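Local coordinates for transcriptional regulator, TetR family (Agrobacterium tumefaciens, PDB 3C2B), which probably binds cis-regulatory DNA and regulates transcription, as a TetR-family dimer with an N-terminal helix-turn-helix domain and a helical C-terminal domain, at residues R16-L21 against L52-F56; R75-A80 against Q138-R142; A97-D102 against F190-A194; F168-I172 against A197-F201. All coordinates share one frame; numbering follows the deposited sequence.

Contact 1 (R16-L21 against L52-F56)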
loop_
_atom_site.group_PDB
_atom_site.type_symbol
_atom_site.label_atom_id
_atom_site.label_comp_id
_atom_site.label_asym_id
_atom_site.label_seq_id
_atom_site.Cartn_x
_atom_site.Cartn_y
_atom_site.Cartn_z
ATOM N N ARG A 16 30.312 -8.804 -15.321
ATOM C CA ARG A 16 29.591 -8.270 -16.470
ATOM C C ARG A 16 28.062 -8.322 -16.281
ATOM O O ARG A 16 27.345 -7.363 -16.643
ATOM C CB ARG A 16 30.017 -9.017 -17.740
ATOM C CG ARG A 16 29.302 -8.612 -19.024
ATOM C CD ARG A 16 29.413 -7.118 -19.323
ATOM N NE ARG A 16 29.035 -6.819 -20.703
ATOM C CZ ARG A 16 28.475 -5.682 -21.111
ATOM N NH1 ARG A 16 28.202 -4.712 -20.246
ATOM N NH2 ARG A 16 28.174 -5.523 -22.393
ATOM N N GLN A 17 27.569 -9.441 -15.748
ATOM C CA GLN A 17 26.135 -9.635 -15.533
ATOM C C GLN A 17 25.566 -8.607 -14.538
ATOM O O GLN A 17 24.449 -8.108 -14.726
ATOM C CB GLN A 17 25.844 -11.064 -15.074
ATOM C CG GLN A 17 25.958 -12.119 -16.168
ATOM C CD GLN A 17 25.841 -13.531 -15.614
ATOM O OE1 GLN A 17 24.762 -13.973 -15.197
ATOM N NE2 GLN A 17 26.959 -14.251 -15.612
ATOM N N ASN A 18 26.357 -8.286 -13.509
ATOM C CA ASN A 18 26.028 -7.238 -12.540
ATOM C C ASN A 18 25.990 -5.815 -13.142
ATOM O O ASN A 18 24.976 -5.114 -13.001
ATOM C CB ASN A 18 26.949 -7.321 -11.320
ATOM C CG ASN A 18 26.784 -8.630 -10.550
ATOM O OD1 ASN A 18 25.800 -9.354 -10.727
ATOM N ND2 ASN A 18 27.752 -8.940 -9.698
ATOM N N ALA A 19 27.058 -5.399 -13.825
ATOM C CA ALA A 19 27.080 -4.096 -14.491
ATOM C C ALA A 19 25.836 -3.886 -15.366
ATOM O O ALA A 19 25.259 -2.790 -15.380
ATOM C CB ALA A 19 28.332 -3.944 -15.316
ATOM N N VAL A 20 25.428 -4.944 -16.077
ATOM C CA VAL A 20 24.258 -4.927 -16.964
ATOM C C VAL A 20 22.934 -4.737 -16.185
ATOM O O VAL A 20 22.082 -3.906 -16.533
ATOM C CB VAL A 20 24.209 -6.223 -17.848
ATOM C CG1 VAL A 20 22.806 -6.472 -18.431
ATOM C CG2 VAL A 20 25.276 -6.179 -18.975
ATOM N N LEU A 21 22.782 -5.524 -15.126
ATOM C CA LEU A 21 21.639 -5.440 -14.255
ATOM C C LEU A 21 21.524 -4.060 -13.589
ATOM O O LEU A 21 20.402 -3.572 -13.377
ATOM C CB LEU A 21 21.670 -6.591 -13.238
ATOM C CG LEU A 21 21.360 -7.982 -13.824
ATOM C CD1 LEU A 21 21.656 -9.096 -12.835
ATOM C CD2 LEU A 21 19.924 -8.102 -14.396
ATOM N N LEU A 52 21.489 -11.084 -24.075
ATOM C CA LEU A 52 20.504 -11.017 -22.988
ATOM C C LEU A 52 19.764 -12.343 -22.784
ATOM O O LEU A 52 19.420 -12.703 -21.651
ATOM C CB LEU A 52 19.510 -9.879 -23.236
ATOM C CG LEU A 52 19.673 -8.583 -22.433
ATOM C CD1 LEU A 52 20.966 -8.521 -21.629
ATOM C CD2 LEU A 52 19.508 -7.356 -23.317
ATOM N N TYR A 53 19.546 -13.062 -23.884
ATOM C CA TYR A 53 18.884 -14.363 -23.863
ATOM C C TYR A 53 19.662 -15.461 -23.110
ATOM O O TYR A 53 19.081 -16.163 -22.276
ATOM C CB TYR A 53 18.522 -14.811 -25.287
ATOM C CG TYR A 53 17.776 -16.128 -25.355
ATOM C CD1 TYR A 53 18.436 -17.313 -25.704
ATOM C CD2 TYR A 53 16.407 -16.194 -25.069
ATOM C CE1 TYR A 53 17.753 -18.530 -25.763
ATOM C CE2 TYR A 53 15.713 -17.409 -25.120
ATOM C CZ TYR A 53 16.393 -18.569 -25.474
ATOM O OH TYR A 53 15.714 -19.764 -25.534
ATOM N N LYS A 54 20.960 -15.607 -23.390
ATOM C CA LYS A 54 21.764 -16.664 -22.743
ATOM C C LYS A 54 22.211 -16.304 -21.317
ATOM O O LYS A 54 22.645 -17.177 -20.561
ATOM C CB LYS A 54 22.934 -17.143 -23.632
ATOM C CG LYS A 54 24.323 -16.567 -23.333
ATOM C CD LYS A 54 24.633 -15.344 -24.189
ATOM C CE LYS A 54 26.093 -14.910 -24.077
ATOM N NZ LYS A 54 26.899 -15.333 -25.253
ATOM N N TRP A 55 22.089 -15.029 -20.952
ATOM C CA TRP A 55 22.343 -14.599 -19.577
ATOM C C TRP A 55 21.168 -14.908 -18.640
ATOM O O TRP A 55 21.371 -15.476 -17.556
ATOM C CB TRP A 55 22.679 -13.100 -19.510
ATOM C CG TRP A 55 24.029 -12.711 -20.095
ATOM C CD1 TRP A 55 25.095 -13.532 -20.347
ATOM C CD2 TRP A 55 24.452 -11.390 -20.458
ATOM N NE1 TRP A 55 26.145 -12.807 -20.869
ATOM C CE2 TRP A 55 25.775 -11.489 -20.943
ATOM C CE3 TRP A 55 23.834 -10.130 -20.427
ATOM C CZ2 TRP A 55 26.494 -10.376 -21.392
ATOM C CZ3 TRP A 55 24.554 -9.024 -20.884
ATOM C CH2 TRP A 55 25.865 -9.156 -21.355
ATOM N N PHE A 56 19.953 -14.534 -19.070
ATOM C CA PHE A 56 18.758 -14.505 -18.195
ATOM C C PHE A 56 17.532 -15.264 -18.739
ATOM O O PHE A 56 16.411 -15.052 -18.262
ATOM C CB PHE A 56 18.326 -13.046 -17.868
ATOM C CG PHE A 56 19.474 -12.084 -17.641
ATOM C CD1 PHE A 56 19.616 -10.963 -18.456
ATOM C CD2 PHE A 56 20.418 -12.300 -16.612
ATOM C CE1 PHE A 56 20.670 -10.065 -18.257
ATOM C CE2 PHE A 56 21.484 -11.411 -16.407
ATOM C CZ PHE A 56 21.609 -10.292 -17.230
#
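Val-20 on helix 15-31 presses its two methyls against the aromatic pair of helix 49-56. Its CG2 faces the outer end of the Trp-55 indole, 3.5 Å from CZ3. Its CG1, anti to the backbone N (chi1 161°), sits where Trp-55, Phe-56 and Leu-52 come together, 4.2 Å from CZ of Phe-56 at the edge of that ring and equally close to CD1 of Leu-52. Leu-21 comes over one face of Phe-56, Leu-21 CD2 to Phe-56 CZ 4.0 Å. Gln-17 lays its aliphatic stem over one face of the indole, CG to Trp-55 CG 4.4 Å, and Arg-16 crosses the far end of the same ring, NE to Trp-55 CH2 4.0 Å, its guanidinium plane steeply inclined to the indole at 77°. Trp-55 CB sits over the centre of the Phe-56 ring. Further out, Leu-41 and Ala-45 of helix 38-45 back Val-20, and Met-66 and Phe-69 of helix 59-71 back Leu-21. Arg-16 NH1 is hydrogen-bonded to Ala-45 O, which ties the arginine to the end of helix 38-45. The segments run at 109° to each other, 11.9 Å apart at their axes, so large side chains span the gap. Helix 49-56 closes the predicted helix-turn-helix and would be the recognition helix of a TetR-type domain. Against helix 15-31 it is positioned by apolar shape, bordered by the polar chains of Arg-16 and Gln-17, with no directional bond across.

Contact 2 (R75-A80 against Q138-R142)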
loop_
_atom_site.group_PDB
_atom_site.type_symbol
_atom_site.label_atom_id
_atom_site.label_comp_id
_atom_site.label_asym_id
_atom_site.label_seq_id
_atom_site.Cartn_x
_atom_site.Cartn_y
_atom_site.Cartn_z
ATOM N N ARG A 75 20.664 -3.907 2.789
ATOM C CA ARG A 75 21.148 -3.812 4.167
ATOM C C ARG A 75 20.822 -5.075 4.972
ATOM O O ARG A 75 19.658 -5.502 5.028
ATOM C CB ARG A 75 20.534 -2.578 4.856
ATOM C CG ARG A 75 21.456 -1.927 5.875
ATOM C CD ARG A 75 20.769 -0.855 6.706
ATOM N NE ARG A 75 20.310 -1.340 8.010
ATOM C CZ ARG A 75 21.105 -1.678 9.027
ATOM N NH1 ARG A 75 22.422 -1.626 8.907
ATOM N NH2 ARG A 75 20.581 -2.095 10.171
ATOM N N THR A 76 21.861 -5.676 5.558
ATOM C CA THR A 76 21.705 -6.793 6.491
ATOM C C THR A 76 21.491 -6.233 7.894
ATOM O O THR A 76 22.300 -5.438 8.393
ATOM C CB THR A 76 22.930 -7.746 6.472
ATOM O OG1 THR A 76 23.081 -8.287 5.158
ATOM C CG2 THR A 76 22.762 -8.902 7.461
ATOM N N PHE A 77 20.394 -6.651 8.518
ATOM C CA PHE A 77 20.012 -6.145 9.830
ATOM C C PHE A 77 20.590 -6.963 10.987
ATOM O O PHE A 77 20.827 -8.168 10.868
ATOM C CB PHE A 77 18.490 -6.021 9.935
ATOM C CG PHE A 77 17.915 -4.924 9.083
ATOM C CD1 PHE A 77 17.675 -3.664 9.623
ATOM C CD2 PHE A 77 17.619 -5.150 7.742
ATOM C CE1 PHE A 77 17.148 -2.644 8.839
ATOM C CE2 PHE A 77 17.096 -4.143 6.948
ATOM C CZ PHE A 77 16.861 -2.883 7.494
ATOM N N GLU A 78 20.806 -6.276 12.103
ATOM C CA GLU A 78 21.454 -6.840 13.277
ATOM C C GLU A 78 20.516 -7.786 14.026
ATOM O O GLU A 78 19.387 -7.412 14.360
ATOM C CB GLU A 78 21.921 -5.707 14.203
ATOM C CG GLU A 78 22.521 -4.501 13.459
ATOM C CD GLU A 78 22.658 -3.250 14.317
ATOM O OE1 GLU A 78 22.821 -2.151 13.742
ATOM O OE2 GLU A 78 22.606 -3.357 15.559
ATOM N N LYS A 79 20.988 -9.011 14.272
ATOM C CA LYS A 79 20.267 -9.978 15.104
ATOM C C LYS A 79 19.851 -9.306 16.407
ATOM O O LYS A 79 20.699 -8.818 17.163
ATOM C CB LYS A 79 21.133 -11.212 15.416
ATOM C CG LYS A 79 20.878 -12.452 14.529
ATOM C CD LYS A 79 21.357 -13.747 15.349
ATOM C CE LYS A 79 21.750 -14.876 14.386
ATOM N NZ LYS A 79 20.422 -15.493 13.652
ATOM N N ALA A 80 18.541 -9.261 16.644
ATOM C CA ALA A 80 17.983 -8.678 17.865
ATOM C C ALA A 80 18.441 -9.466 19.088
ATOM O O ALA A 80 18.284 -10.690 19.141
ATOM C CB ALA A 80 16.467 -8.635 17.790
ATOM N N GLN A 138 14.269 -9.679 5.402
ATOM C CA GLN A 138 15.283 -9.182 6.342
ATOM C C GLN A 138 14.653 -8.164 7.298
ATOM O O GLN A 138 14.872 -8.221 8.520
ATOM C CB GLN A 138 16.522 -8.596 5.615
ATOM C CG GLN A 138 17.672 -9.606 5.298
ATOM C CD GLN A 138 18.669 -9.802 6.448
ATOM O OE1 GLN A 138 19.859 -10.003 6.215
ATOM N NE2 GLN A 138 18.188 -9.734 7.690
ATOM N N ILE A 139 13.887 -7.245 6.729
ATOM C CA ILE A 139 13.029 -6.358 7.477
ATOM C C ILE A 139 12.101 -7.139 8.423
ATOM O O ILE A 139 12.024 -6.809 9.613
ATOM C CB ILE A 139 12.258 -5.391 6.532
ATOM C CG1 ILE A 139 13.075 -4.097 6.319
ATOM C CG2 ILE A 139 10.852 -5.025 7.056
ATOM C CD1 ILE A 139 13.379 -3.246 7.617
ATOM N N ASP A 140 11.432 -8.180 7.906
ATOM C CA ASP A 140 10.440 -8.910 8.681
ATOM C C ASP A 140 11.099 -9.671 9.831
ATOM O O ASP A 140 10.541 -9.732 10.921
ATOM C CB ASP A 140 9.655 -9.876 7.799
ATOM C CG ASP A 140 8.650 -9.174 6.875
ATOM O OD1 ASP A 140 8.432 -7.953 6.998
ATOM O OD2 ASP A 140 8.049 -9.867 6.031
ATOM N N ARG A 141 12.278 -10.241 9.587
ATOM C CA ARG A 141 12.993 -10.997 10.626
ATOM C C ARG A 141 13.488 -10.033 11.711
ATOM O O ARG A 141 13.436 -10.359 12.890
ATOM C CB ARG A 141 14.143 -11.843 10.053
ATOM C CG ARG A 141 14.332 -13.171 10.809
ATOM C CD ARG A 141 15.543 -13.974 10.350
ATOM N NE ARG A 141 15.500 -15.348 10.860
ATOM C CZ ARG A 141 14.954 -16.384 10.206
ATOM N NH1 ARG A 141 14.375 -16.213 9.017
ATOM N NH2 ARG A 141 14.972 -17.599 10.749
ATOM N N ARG A 142 13.945 -8.843 11.301
ATOM C CA ARG A 142 14.294 -7.777 12.237
ATOM C C ARG A 142 13.115 -7.516 13.197
ATOM O O ARG A 142 13.261 -7.628 14.402
ATOM C CB ARG A 142 14.638 -6.495 11.476
ATOM C CG ARG A 142 15.634 -5.578 12.136
ATOM C CD ARG A 142 15.141 -5.079 13.473
ATOM N NE ARG A 142 16.118 -5.331 14.543
ATOM C CZ ARG A 142 16.955 -4.432 15.055
ATOM N NH1 ARG A 142 17.791 -4.777 16.025
ATOM N NH2 ARG A 142 16.967 -3.196 14.592
#
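Phe-77 turns its CG anti to its own carbonyl carbon (chi1 -70°), and Arg-142 swings its CG away from the backbone N (chi1 -150°) before bending at chi2 and chi3; together these torsions bring CB of Phe-77 to 3.6 Å from CG of Arg-142. The aliphatic stem of the arginine thus crosses the phenylalanine at about a right angle, and its guanidinium continues along the loop until NH1 lies 3.5 Å from Glu-78 O, a close polar approach without a hydrogen bond. Farther round the ring, CZ of Phe-77 meets Ile-139 CD1 at 3.5 Å. Arg-75, from the same loop, lays NE over one face of the ring. At the other end, Gln-138 bends at chi2 and brings OE1 to 3.3 Å from CG2 of Thr-76. Arg-142 NE is buried here with no polar partner in the model, probably a cost set against the packing of its stem. Asp-99 and Phe-96 of helix 86-104 lie alongside, the first beside Phe-77, the second beside Ile-139 and Arg-142. The arrangement is an extended linker whose Phe-77 packs on helix 137-152, on the path from the DNA-binding domain to the C-terminal helical domain of a TetR-family regulator.

Contact 3 (A97-D102 against F190-A194)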
loop_
_atom_site.group_PDB
_atom_site.type_symbol
_atom_site.label_atom_id
_atom_site.label_comp_id
_atom_site.label_asym_id
_atom_site.label_seq_id
_atom_site.Cartn_x
_atom_site.Cartn_y
_atom_site.Cartn_z
ATOM N N ALA A 97 11.182 1.428 12.659
ATOM C CA ALA A 97 10.088 2.071 11.894
ATOM C C ALA A 97 10.633 3.017 10.821
ATOM O O ALA A 97 10.159 3.012 9.687
ATOM C CB ALA A 97 9.143 2.785 12.845
ATOM N N HIS A 98 11.647 3.805 11.184
ATOM C CA HIS A 98 12.278 4.765 10.288
ATOM C C HIS A 98 13.026 4.040 9.146
ATOM O O HIS A 98 12.899 4.421 7.974
ATOM C CB HIS A 98 13.236 5.643 11.152
ATOM C CG HIS A 98 13.719 6.907 10.495
ATOM N ND1 HIS A 98 14.217 7.972 11.233
ATOM C CD2 HIS A 98 13.841 7.269 9.189
ATOM C CE1 HIS A 98 14.618 8.931 10.407
ATOM N NE2 HIS A 98 14.381 8.535 9.167
ATOM N N ASP A 99 13.812 3.003 9.497
ATOM C CA ASP A 99 14.405 2.093 8.502
ATOM C C ASP A 99 13.344 1.496 7.532
ATOM O O ASP A 99 13.556 1.454 6.338
ATOM C CB ASP A 99 15.118 0.936 9.199
ATOM C CG ASP A 99 16.367 1.360 9.931
ATOM O OD1 ASP A 99 16.852 2.500 9.748
ATOM O OD2 ASP A 99 16.898 0.518 10.691
ATOM N N LEU A 100 12.229 1.024 8.044
ATOM C CA LEU A 100 11.128 0.512 7.175
ATOM C C LEU A 100 10.656 1.561 6.131
ATOM O O LEU A 100 10.621 1.294 4.922
ATOM C CB LEU A 100 9.940 0.002 8.008
ATOM C CG LEU A 100 8.700 -0.488 7.177
ATOM C CD1 LEU A 100 9.085 -1.566 6.123
ATOM C CD2 LEU A 100 7.590 -1.060 8.112
ATOM N N LEU A 101 10.335 2.756 6.620
ATOM C CA LEU A 101 9.863 3.836 5.777
ATOM C C LEU A 101 10.889 4.154 4.674
ATOM O O LEU A 101 10.557 4.278 3.493
ATOM C CB LEU A 101 9.584 5.050 6.660
ATOM C CG LEU A 101 8.301 4.873 7.473
ATOM C CD1 LEU A 101 8.282 5.865 8.667
ATOM C CD2 LEU A 101 6.978 4.896 6.586
ATOM N N ASP A 102 12.140 4.253 5.108
ATOM C CA ASP A 102 13.258 4.523 4.254
ATOM C C ASP A 102 13.447 3.420 3.222
ATOM O O ASP A 102 13.690 3.699 2.081
ATOM C CB ASP A 102 14.473 4.640 5.153
ATOM C CG ASP A 102 15.421 5.625 4.676
ATOM O OD1 ASP A 102 15.085 6.831 4.680
ATOM O OD2 ASP A 102 16.506 5.199 4.309
ATOM N N PHE A 190 10.012 11.158 8.464
ATOM C CA PHE A 190 10.052 9.759 8.875
ATOM C C PHE A 190 10.324 9.601 10.352
ATOM O O PHE A 190 9.807 8.698 10.991
ATOM C CB PHE A 190 11.012 8.931 8.021
ATOM C CG PHE A 190 10.535 8.719 6.593
ATOM C CD1 PHE A 190 9.219 9.020 6.223
ATOM C CD2 PHE A 190 11.390 8.198 5.628
ATOM C CE1 PHE A 190 8.736 8.797 4.907
ATOM C CE2 PHE A 190 10.912 7.977 4.297
ATOM C CZ PHE A 190 9.569 8.283 3.957
ATOM N N SER A 191 11.169 10.477 10.878
ATOM C CA SER A 191 11.501 10.480 12.276
ATOM C C SER A 191 10.275 10.650 13.157
ATOM O O SER A 191 10.104 9.924 14.138
ATOM C CB SER A 191 12.427 11.659 12.556
ATOM O OG SER A 191 13.351 11.240 13.495
ATOM N N ALA A 192 9.457 11.654 12.850
ATOM C CA ALA A 192 8.241 11.926 13.623
ATOM C C ALA A 192 7.244 10.789 13.443
ATOM O O ALA A 192 6.588 10.374 14.391
ATOM C CB ALA A 192 7.605 13.257 13.199
ATOM N N ARG A 193 7.139 10.262 12.234
ATOM C CA ARG A 193 6.234 9.156 11.978
ATOM C C ARG A 193 6.600 7.915 12.776
ATOM O O ARG A 193 5.728 7.248 13.331
ATOM C CB ARG A 193 6.154 8.850 10.465
ATOM C CG ARG A 193 5.304 7.603 10.126
ATOM C CD ARG A 193 3.919 7.643 10.871
ATOM N NE ARG A 193 3.219 8.886 10.533
ATOM C CZ ARG A 193 2.231 9.438 11.238
ATOM N NH1 ARG A 193 1.681 10.572 10.816
ATOM N NH2 ARG A 193 1.792 8.876 12.367
ATOM N N ALA A 194 7.900 7.592 12.829
ATOM C CA ALA A 194 8.367 6.444 13.623
ATOM C C ALA A 194 8.082 6.525 15.138
ATOM O O ALA A 194 7.666 5.522 15.737
ATOM C CB ALA A 194 9.871 6.196 13.382
#
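Leu-101 stands over the Phe-190 ring, its CB 3.8 Å from the ring centroid and only 11° off the normal, a CH-pi contact onto the face. The ring reaches on beneath the helix 86-104 backbone, where CE2 is 3.8 Å from Leu-101 O. His-98 takes a different side: CG is anti to the backbone N (chi1 -165°), which carries the imidazole across to helix 190-205. There CD2 touches Phe-190 CB at 3.5 Å, near the plane of the phenylalanine ring, while one imidazole face looks onto the backbone at Phe-190 C and Ser-191 N. Both helices belong to the all-helical C-terminal domain of the TetR fold, and these segments cross at 130° with axes 8.8 Å apart. Such closeness goes with small residues: Ala-97 and Ala-194 meet methyl to methyl, 3.5 Å between their CB atoms, and Ala-194 CB also abuts His-98 N. Arg-193 contributes its stem alone, CG lying 3.7 Å from Leu-101 CD1, before bends at chi2 and chi3 turn its guanidinium away to a salt bridge with Glu-163 of the second subunit. Leu-176 of helix 176-181 touches Leu-101 and Phe-190, and Ile-172 of helix 161-173 touches Ala-97 and Leu-101.

Contact 4 (F168-I172 against A197-F201)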
loop_
_atom_site.group_PDB
_atom_site.type_symbol
_atom_site.label_atom_id
_atom_site.label_comp_id
_atom_site.label_asym_id
_atom_site.label_seq_id
_atom_site.Cartn_x
_atom_site.Cartn_y
_atom_site.Cartn_z
ATOM N N PHE A 168 1.781 -3.054 13.861
ATOM C CA PHE A 168 2.920 -2.144 13.853
ATOM C C PHE A 168 3.196 -1.669 12.450
ATOM O O PHE A 168 3.390 -0.467 12.213
ATOM C CB PHE A 168 4.149 -2.864 14.411
ATOM C CG PHE A 168 5.316 -1.964 14.752
ATOM C CD1 PHE A 168 5.129 -0.635 15.164
ATOM C CD2 PHE A 168 6.617 -2.454 14.670
ATOM C CE1 PHE A 168 6.231 0.163 15.516
ATOM C CE2 PHE A 168 7.716 -1.658 15.044
ATOM C CZ PHE A 168 7.512 -0.340 15.458
ATOM N N TYR A 169 3.127 -2.583 11.497
ATOM C CA TYR A 169 3.471 -2.241 10.124
ATOM C C TYR A 169 2.442 -1.255 9.600
ATOM O O TYR A 169 2.799 -0.260 8.950
ATOM C CB TYR A 169 3.515 -3.530 9.286
ATOM C CG TYR A 169 4.021 -3.358 7.869
ATOM C CD1 TYR A 169 3.274 -2.696 6.895
ATOM C CD2 TYR A 169 5.257 -3.865 7.516
ATOM C CE1 TYR A 169 3.791 -2.546 5.597
ATOM C CE2 TYR A 169 5.759 -3.749 6.219
ATOM C CZ TYR A 169 5.051 -3.092 5.296
ATOM O OH TYR A 169 5.603 -3.032 4.060
ATOM N N GLY A 170 1.160 -1.537 9.836
ATOM C CA GLY A 170 0.095 -0.642 9.328
ATOM C C GLY A 170 0.179 0.731 9.997
ATOM O O GLY A 170 -0.039 1.781 9.365
ATOM N N LEU A 171 0.504 0.736 11.283
ATOM C CA LEU A 171 0.718 2.000 12.019
ATOM C C LEU A 171 1.892 2.836 11.496
ATOM O O LEU A 171 1.803 4.065 11.434
ATOM C CB LEU A 171 0.874 1.780 13.530
ATOM C CG LEU A 171 -0.369 1.248 14.292
ATOM C CD1 LEU A 171 0.026 0.812 15.723
ATOM C CD2 LEU A 171 -1.521 2.311 14.394
ATOM N N ILE A 172 3.010 2.200 11.176
ATOM C CA ILE A 172 4.133 2.934 10.601
ATOM C C ILE A 172 3.795 3.493 9.194
ATOM O O ILE A 172 3.985 4.681 8.934
ATOM C CB ILE A 172 5.377 2.020 10.523
ATOM C CG1 ILE A 172 5.770 1.522 11.939
ATOM C CG2 ILE A 172 6.523 2.739 9.800
ATOM C CD1 ILE A 172 6.675 0.285 11.865
ATOM N N ALA A 197 4.312 6.026 15.600
ATOM C CA ALA A 197 3.948 4.611 15.427
ATOM C C ALA A 197 4.386 3.713 16.654
ATOM O O ALA A 197 3.688 2.758 17.035
ATOM C CB ALA A 197 4.542 4.118 14.138
ATOM N N VAL A 198 5.522 4.059 17.256
ATOM C CA VAL A 198 6.029 3.390 18.446
ATOM C C VAL A 198 5.165 3.681 19.660
ATOM O O VAL A 198 4.853 2.728 20.393
ATOM C CB VAL A 198 7.545 3.649 18.689
ATOM C CG1 VAL A 198 8.027 3.022 20.022
ATOM C CG2 VAL A 198 8.334 3.013 17.564
ATOM N N VAL A 199 4.754 4.949 19.856
ATOM C CA VAL A 199 3.786 5.312 20.924
ATOM C C VAL A 199 2.475 4.499 20.794
ATOM O O VAL A 199 2.007 3.892 21.769
ATOM C CB VAL A 199 3.485 6.858 20.986
ATOM C CG1 VAL A 199 2.417 7.199 22.009
ATOM C CG2 VAL A 199 4.754 7.634 21.349
ATOM N N ALA A 200 1.908 4.464 19.587
ATOM C CA ALA A 200 0.697 3.681 19.310
ATOM C C ALA A 200 0.905 2.136 19.556
ATOM O O ALA A 200 0.113 1.490 20.238
ATOM C CB ALA A 200 0.194 3.970 17.865
ATOM N N PHE A 201 1.950 1.571 18.983
ATOM C CA PHE A 201 2.299 0.155 19.197
ATOM C C PHE A 201 2.422 -0.229 20.684
ATOM O O PHE A 201 1.945 -1.286 21.110
ATOM C CB PHE A 201 3.594 -0.176 18.446
ATOM C CG PHE A 201 3.986 -1.639 18.518
ATOM C CD1 PHE A 201 3.226 -2.613 17.888
ATOM C CD2 PHE A 201 5.087 -2.045 19.261
ATOM C CE1 PHE A 201 3.598 -3.979 17.969
ATOM C CE2 PHE A 201 5.437 -3.401 19.353
ATOM C CZ PHE A 201 4.689 -4.358 18.708
#
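Phe-168 and Phe-201 form the bulky end of this contact. Both carry CG anti to the backbone N, and the side chains cross at about a right angle. Their rings meet obliquely, centroids 4.5 Å apart and planes inclined at 33°, with CB of Phe-168 pushed to 3.6 Å from CD1 of Phe-201. The Phe-168 ring is wedged between neighbours: Ile-172 CD1, one turn on in its own helix, covers one face, Phe-201 lies over the opposite face, and at the edge come Ala-197 O and Val-198 CG2, the latter 4.0 Å from CZ. At the other end Ala-197 projects its methyl as a low knob, CB being 3.6 Å from Ile-172 CG1 and 3.8 Å from Leu-171 O. Between the two ends Leu-171 returns the fit, pushing CD1 in beside Ala-200, 3.8 Å from its CB, and against the backbone N of Phe-201. The two phenylalanines thus meet each other while two alanines take the Leu-171 and Ile-172 side chains, a pairing that suits roughly antiparallel segments at 145° whose axes approach to 9.2 Å. Leu-93 of helix 86-104 touches Phe-168. The second subunit also meets this pair: its Leu-171 packs on Leu-171, and its Leu-204 on Ala-200. The two helices adhere through carbon surfaces, without a hydrogen bond between the segments, while the carbonyls of Leu-171 and Ile-172 also take hydrogen bonds from Arg-166 of the second subunit, consistent with the helical dimer interface of TetR regulators.

How the contacts relate
Contact 1 stands apart in the predicted DNA-binding region, its centre about 29 Å from that of contact 2 and about 41 Å from that of contact 4; contacts 3 and 4 lie across the chain's centre from it. The other three are chained by touch, contact 2 to contact 3 and contact 3 to contact 4. Contact 2 touches contact 3 where Phe-77 CE1 meets Asp-99 OD2 at 3.7 Å. Contacts 3 and 4, centres about 10 Å apart, share helix 190-205 and interlock through Ile-172, whose CG2 lies 3.6 Å from Leu-101 CG. Helix 86-104 lies between the 75-80 loop and the helices that, at contacts 3 and 4, also reach the second subunit.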